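Fructokinase (Vibrio cholerae serotype O1, PDB 5EYN) catalyses the ATP-dependent phosphorylation of fructose, as a metal-binding sugar kinase of the PfkB (ribokinase-like) family. Local coordinates at residues S19-L23 against P131-K135; V242-S247 against Q285-L289. All blocks are in the same frame, centred on the assembly; numbering follows the deposited sequence.

How the interactions relate
From the N terminus, the chain enters the fold through strand 21-24, an inner strand of the nine-stranded mixed sheet. Interaction 1 closes a long loop of 107 residues by bringing 131-135, the approach to the neighbouring strand 138-142, against 19-23. The chain then works outward across the sheet to the hairpin of strands 240-244 and 247-251 at its far edge. There interaction 2 closes a loop of 37 residues, packing 242-247 against the start of helix 285-302. The two loops follow in series, neither nested nor crossed. The centres of interactions 1 and 2 lie 24 Å apart and the nearest atoms of interactions 1 and 2 about 11 Å apart; the two do not touch, but both reach the same sheet.

Interaction 1 (S19-L23 against P131-K135); sequences SRVWL and PSFQK
W22 receives P131 and F133 on the same face of its indole, one over each ring. CG of P131 stands 3.6 Å from the centroid of the six-membered ring and only 17° off its normal, the geometry of a CH-pi contact; its closest indole atom is W22 CZ3, 3.5 Å from P131 CG. F133 instead turns an edge to the five-membered ring, an edge-to-face pair with centroids 4.9 Å apart and planes inclined at 59°. The atoms in play are CD1 and CE1 of F133, and F133 CD1 comes to 3.6 Å from W22 NE1. In W22 CG lies anti to the carbonyl carbon (chi1 -73°), which carries the indole out from the strand so that its broad face meets the loop. That strand, 21-24, is an inner parallel strand of the large sheet in the ribokinase-like fold, and 131-135 is the irregular lead-in to its neighbour 138-142; helix 151-165 contributes M162, which touches both W22 and F133. R20 CD lies 3.3 Å from the plane of the W22 indole on the opposite face, displaced toward its rim. Q134 NE2 approaches the guanidinium of R20 obliquely, 4.2 Å from R20 NH1, a loose contact. The stronger partner of R20 is E137, whose OE2 takes a salt bridge from R20 NH1, while E137 OE1 accepts hydrogen bonds from W22 NE1 and Q134 N, which probably restrains the indole's rotation.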
loop_
_atom_site.group_PDB
_atom_site.type_symbol
_atom_site.label_atom_id
_atom_site.label_comp_id
_atom_site.label_asym_id
_atom_site.label_seq_id
_atom_site.Cartn_x
_atom_site.Cartn_y
_atom_site.Cartn_z
ATOM N N SER A 19 25.678 9.797 23.734
ATOM C CA SER A 19 25.907 8.551 23.036
ATOM C C SER A 19 24.940 8.434 21.847
ATOM O O SER A 19 23.787 8.859 21.919
ATOM C CB SER A 19 25.750 7.386 24.006
ATOM O OG SER A 19 26.638 7.553 25.106
ATOM N N ARG A 20 25.435 7.891 20.746
ATOM C CA ARG A 20 24.604 7.654 19.573
ATOM C C ARG A 20 23.621 6.535 19.849
ATOM O O ARG A 20 23.987 5.509 20.420
ATOM C CB ARG A 20 25.476 7.258 18.387
ATOM C CG ARG A 20 24.687 6.953 17.134
ATOM C CD ARG A 20 25.608 6.621 15.970
ATOM N NE ARG A 20 26.308 7.801 15.475
ATOM C CZ ARG A 20 27.604 8.059 15.635
ATOM N NH1 ARG A 20 28.398 7.221 16.285
ATOM N NH2 ARG A 20 28.118 9.174 15.137
ATOM N N VAL A 21 22.372 6.754 19.451
ATOM C CA VAL A 21 21.355 5.713 19.462
ATOM C C VAL A 21 21.073 5.307 18.027
ATOM O O VAL A 21 20.649 6.133 17.214
ATOM C CB VAL A 21 20.063 6.179 20.135
ATOM C CG1 VAL A 21 19.042 5.045 20.188
ATOM C CG2 VAL A 21 20.344 6.739 21.527
ATOM N N TRP A 22 21.308 4.030 17.724
ATOM C CA TRP A 22 20.985 3.438 16.433
ATOM C C TRP A 22 19.593 2.850 16.494
ATOM O O TRP A 22 19.250 2.156 17.445
ATOM C CB TRP A 22 21.964 2.304 16.109
ATOM C CG TRP A 22 23.345 2.731 15.722
ATOM C CD1 TRP A 22 24.459 2.704 16.514
ATOM C CD2 TRP A 22 23.775 3.233 14.448
ATOM N NE1 TRP A 22 25.539 3.150 15.816
ATOM C CE2 TRP A 22 25.154 3.487 14.548
ATOM C CE3 TRP A 22 23.126 3.504 13.239
ATOM C CZ2 TRP A 22 25.897 3.990 13.484
ATOM C CZ3 TRP A 22 23.863 4.004 12.190
ATOM C CH2 TRP A 22 25.229 4.238 12.316
ATOM N N LEU A 23 18.815 3.127 15.458
ATOM C CA LEU A 23 17.487 2.575 15.267
ATOM C C LEU A 23 17.519 1.766 13.979
ATOM O O LEU A 23 18.119 2.179 12.997
ATOM C CB LEU A 23 16.441 3.702 15.159
ATOM C CG LEU A 23 16.169 4.623 16.356
ATOM C CD1 LEU A 23 15.961 3.862 17.628
ATOM C CD2 LEU A 23 17.308 5.627 16.533
ATOM N N PRO A 131 25.751 -1.119 10.167
ATOM C CA PRO A 131 26.875 -0.182 10.252
ATOM C C PRO A 131 27.811 -0.534 11.392
ATOM O O PRO A 131 27.532 -1.418 12.199
ATOM C CB PRO A 131 26.194 1.154 10.531
ATOM C CG PRO A 131 24.985 0.784 11.285
ATOM C CD PRO A 131 24.526 -0.552 10.751
ATOM N N SER A 132 28.945 0.144 11.435
ATOM C CA SER A 132 29.911 -0.099 12.490
ATOM C C SER A 132 29.396 0.510 13.788
ATOM O O SER A 132 28.925 1.652 13.810
ATOM C CB SER A 132 31.263 0.503 12.122
ATOM O OG SER A 132 31.148 1.912 12.036
ATOM N N PHE A 133 29.479 -0.281 14.856
ATOM C CA PHE A 133 29.033 0.125 16.174
ATOM C C PHE A 133 30.242 0.387 17.057
ATOM O O PHE A 133 31.343 -0.112 16.800
ATOM C CB PHE A 133 28.205 -0.983 16.827
ATOM C CG PHE A 133 26.915 -1.308 16.126
ATOM C CD1 PHE A 133 26.159 -0.335 15.490
ATOM C CD2 PHE A 133 26.455 -2.615 16.121
ATOM C CE1 PHE A 133 24.959 -0.671 14.879
ATOM C CE2 PHE A 133 25.268 -2.940 15.523
ATOM C CZ PHE A 133 24.527 -1.969 14.890
ATOM N N GLN A 134 30.022 1.142 18.124
ATOM C CA GLN A 134 31.084 1.444 19.063
ATOM C C GLN A 134 30.598 1.271 20.494
ATOM O O GLN A 134 29.403 1.372 20.776
ATOM C CB GLN A 134 31.569 2.878 18.852
ATOM C CG GLN A 134 32.121 3.118 17.457
ATOM C CD GLN A 134 32.637 4.526 17.262
ATOM O OE1 GLN A 134 33.513 4.983 17.991
ATOM N NE2 GLN A 134 32.096 5.220 16.266
ATOM N N LYS A 135 31.543 1.039 21.393
ATOM C CA LYS A 135 31.259 0.901 22.809
ATOM C C LYS A 135 30.396 2.066 23.305
ATOM O O LYS A 135 30.619 3.226 22.949
ATOM C CB LYS A 135 32.572 0.834 23.584
ATOM C CG LYS A 135 32.414 0.569 25.058
ATOM C CD LYS A 135 33.779 0.577 25.739
ATOM C CE LYS A 135 33.658 0.549 27.251
ATOM N NZ LYS A 135 33.025 -0.698 27.748
#

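Interaction 2 (V242-S247 against Q285-L289); sequences VATPNS and QATIL
OG1 of T244 meets the terminal amide of Q285 with both of that group's polar atoms nearby. T244 OG1 and Q285 OE1 are 3.5 Å apart, at most a weak hydrogen bond; Q285 NE2 lies at 3.2 Å from T244 OG1. The two side chains come from opposite directions. T244 holds OG1 between its backbone N and carbonyl carbon (chi1 55°), aiming the hydroxyl at the helix, while Q285 bends at chi2 (64°) and thereby folds its amide back to the strand end. The methyl of T244 also borders this amide, with T244 CG2 3.7 Å from Q285 OE1. S247 OG lies 4.1 Å from Q285 NE2, too loose to count as a bond.

The backbone here is a tight hairpin connection: a type II turn from T244 to S247, closed by T244 N to S247 O and S247 N to T244 O, each 3.0 Å, which places both residues near Q285.

Two residues back along the strand, the contact becomes apolar. V242 CG1 rests 3.9 Å from I288 CG2, the two side chains crossing at a slant, and L289 CD2 is a more distant neighbour of the same methyl. Strand 242-244 and helix 285-289 run nearly antiparallel (156°), their axes 10.6 Å apart at closest approach, and the successive pairs therefore run in opposite chain order. Helix 285-302 also carries N296, seen to bind ADP, whose side chain is about 7 Å from that of V242, so the contact lies close to the nucleotide site but not in it. The 240-244/247-251 hairpin forms the margin of the large sheet of the ribokinase-like fold, and the helix packs on it: L230 of strand 230-234 touches V242, T244 and I288, while Q249 and V251 of the outermost strand 247-251 meet L289.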
loop_
_atom_site.group_PDB
_atom_site.type_symbol
_atom_site.label_atom_id
_atom_site.label_comp_id
_atom_site.label_asym_id
_atom_site.label_seq_id
_atom_site.Cartn_x
_atom_site.Cartn_y
_atom_site.Cartn_z
ATOM N N VAL A 242 8.073 0.448 36.368
ATOM C CA VAL A 242 9.507 0.346 36.152
ATOM C C VAL A 242 10.036 -0.782 37.027
ATOM O O VAL A 242 9.872 -0.755 38.240
ATOM C CB VAL A 242 10.203 1.664 36.523
ATOM C CG1 VAL A 242 11.692 1.569 36.271
ATOM C CG2 VAL A 242 9.595 2.833 35.749
ATOM N N ALA A 243 10.612 -1.796 36.391
ATOM C CA ALA A 243 11.094 -2.971 37.102
ATOM C C ALA A 243 12.591 -3.135 36.875
ATOM O O ALA A 243 13.054 -3.315 35.745
ATOM C CB ALA A 243 10.353 -4.224 36.652
ATOM N N THR A 244 13.331 -3.047 37.969
ATOM C CA THR A 244 14.769 -3.256 37.979
ATOM C C THR A 244 15.025 -4.295 39.060
ATOM O O THR A 244 14.111 -4.677 39.762
ATOM C CB THR A 244 15.500 -1.950 38.274
ATOM O OG1 THR A 244 14.995 -1.403 39.493
ATOM C CG2 THR A 244 15.283 -0.968 37.137
ATOM N N PRO A 245 16.265 -4.786 39.192
ATOM C CA PRO A 245 16.435 -5.862 40.176
ATOM C C PRO A 245 15.971 -5.481 41.590
ATOM O O PRO A 245 16.365 -4.467 42.159
ATOM C CB PRO A 245 17.937 -6.140 40.127
ATOM C CG PRO A 245 18.315 -5.786 38.721
ATOM C CD PRO A 245 17.466 -4.593 38.364
ATOM N N ASN A 246 15.085 -6.315 42.117
ATOM C CA ASN A 246 14.527 -6.163 43.447
ATOM C C ASN A 246 13.749 -4.867 43.666
ATOM O O ASN A 246 13.557 -4.439 44.795
ATOM C CB ASN A 246 15.644 -6.334 44.474
ATOM C CG ASN A 246 16.422 -7.602 44.241
ATOM O OD1 ASN A 246 15.845 -8.640 43.914
ATOM N ND2 ASN A 246 17.729 -7.519 44.348
ATOM N N SER A 247 13.255 -4.263 42.586
ATOM C CA SER A 247 12.486 -3.029 42.718
ATOM C C SER A 247 11.437 -2.902 41.627
ATOM O O SER A 247 11.706 -3.149 40.457
ATOM C CB SER A 247 13.438 -1.831 42.689
ATOM O OG SER A 247 12.744 -0.601 42.756
ATOM N N GLN A 285 19.604 4.347 39.378
ATOM C CA GLN A 285 18.160 4.324 39.571
ATOM C C GLN A 285 17.539 5.717 39.379
ATOM O O GLN A 285 16.492 5.833 38.758
ATOM C CB GLN A 285 17.803 3.713 40.930
ATOM C CG GLN A 285 16.360 3.217 41.041
ATOM C CD GLN A 285 16.025 2.061 40.089
ATOM O OE1 GLN A 285 16.897 1.510 39.410
ATOM N NE2 GLN A 285 14.753 1.695 40.044
ATOM N N ALA A 286 18.201 6.769 39.858
ATOM C CA ALA A 286 17.688 8.126 39.682
ATOM C C ALA A 286 17.614 8.492 38.206
ATOM O O ALA A 286 16.664 9.130 37.757
ATOM C CB ALA A 286 18.560 9.128 40.426
ATOM N N THR A 287 18.634 8.097 37.453
ATOM C CA THR A 287 18.667 8.350 36.023
ATOM C C THR A 287 17.504 7.637 35.334
ATOM O O THR A 287 16.829 8.200 34.483
ATOM C CB THR A 287 20.001 7.862 35.424
ATOM O OG1 THR A 287 21.072 8.624 35.982
ATOM C CG2 THR A 287 20.026 8.006 33.910
ATOM N N ILE A 288 17.289 6.377 35.680
ATOM C CA ILE A 288 16.212 5.613 35.071
ATOM C C ILE A 288 14.855 6.243 35.387
ATOM O O ILE A 288 14.013 6.394 34.499
ATOM C CB ILE A 288 16.270 4.161 35.542
ATOM C CG1 ILE A 288 17.464 3.478 34.880
ATOM C CG2 ILE A 288 14.970 3.427 35.246
ATOM C CD1 ILE A 288 17.756 2.109 35.424
ATOM N N LEU A 289 14.618 6.588 36.645
ATOM C CA LEU A 289 13.295 7.099 36.995
ATOM C C LEU A 289 13.024 8.444 36.329
ATOM O O LEU A 289 11.904 8.718 35.901
ATOM C CB LEU A 289 13.150 7.209 38.509
ATOM C CG LEU A 289 13.141 5.876 39.257
ATOM C CD1 LEU A 289 13.188 6.150 40.744
ATOM C CD2 LEU A 289 11.918 5.043 38.916
#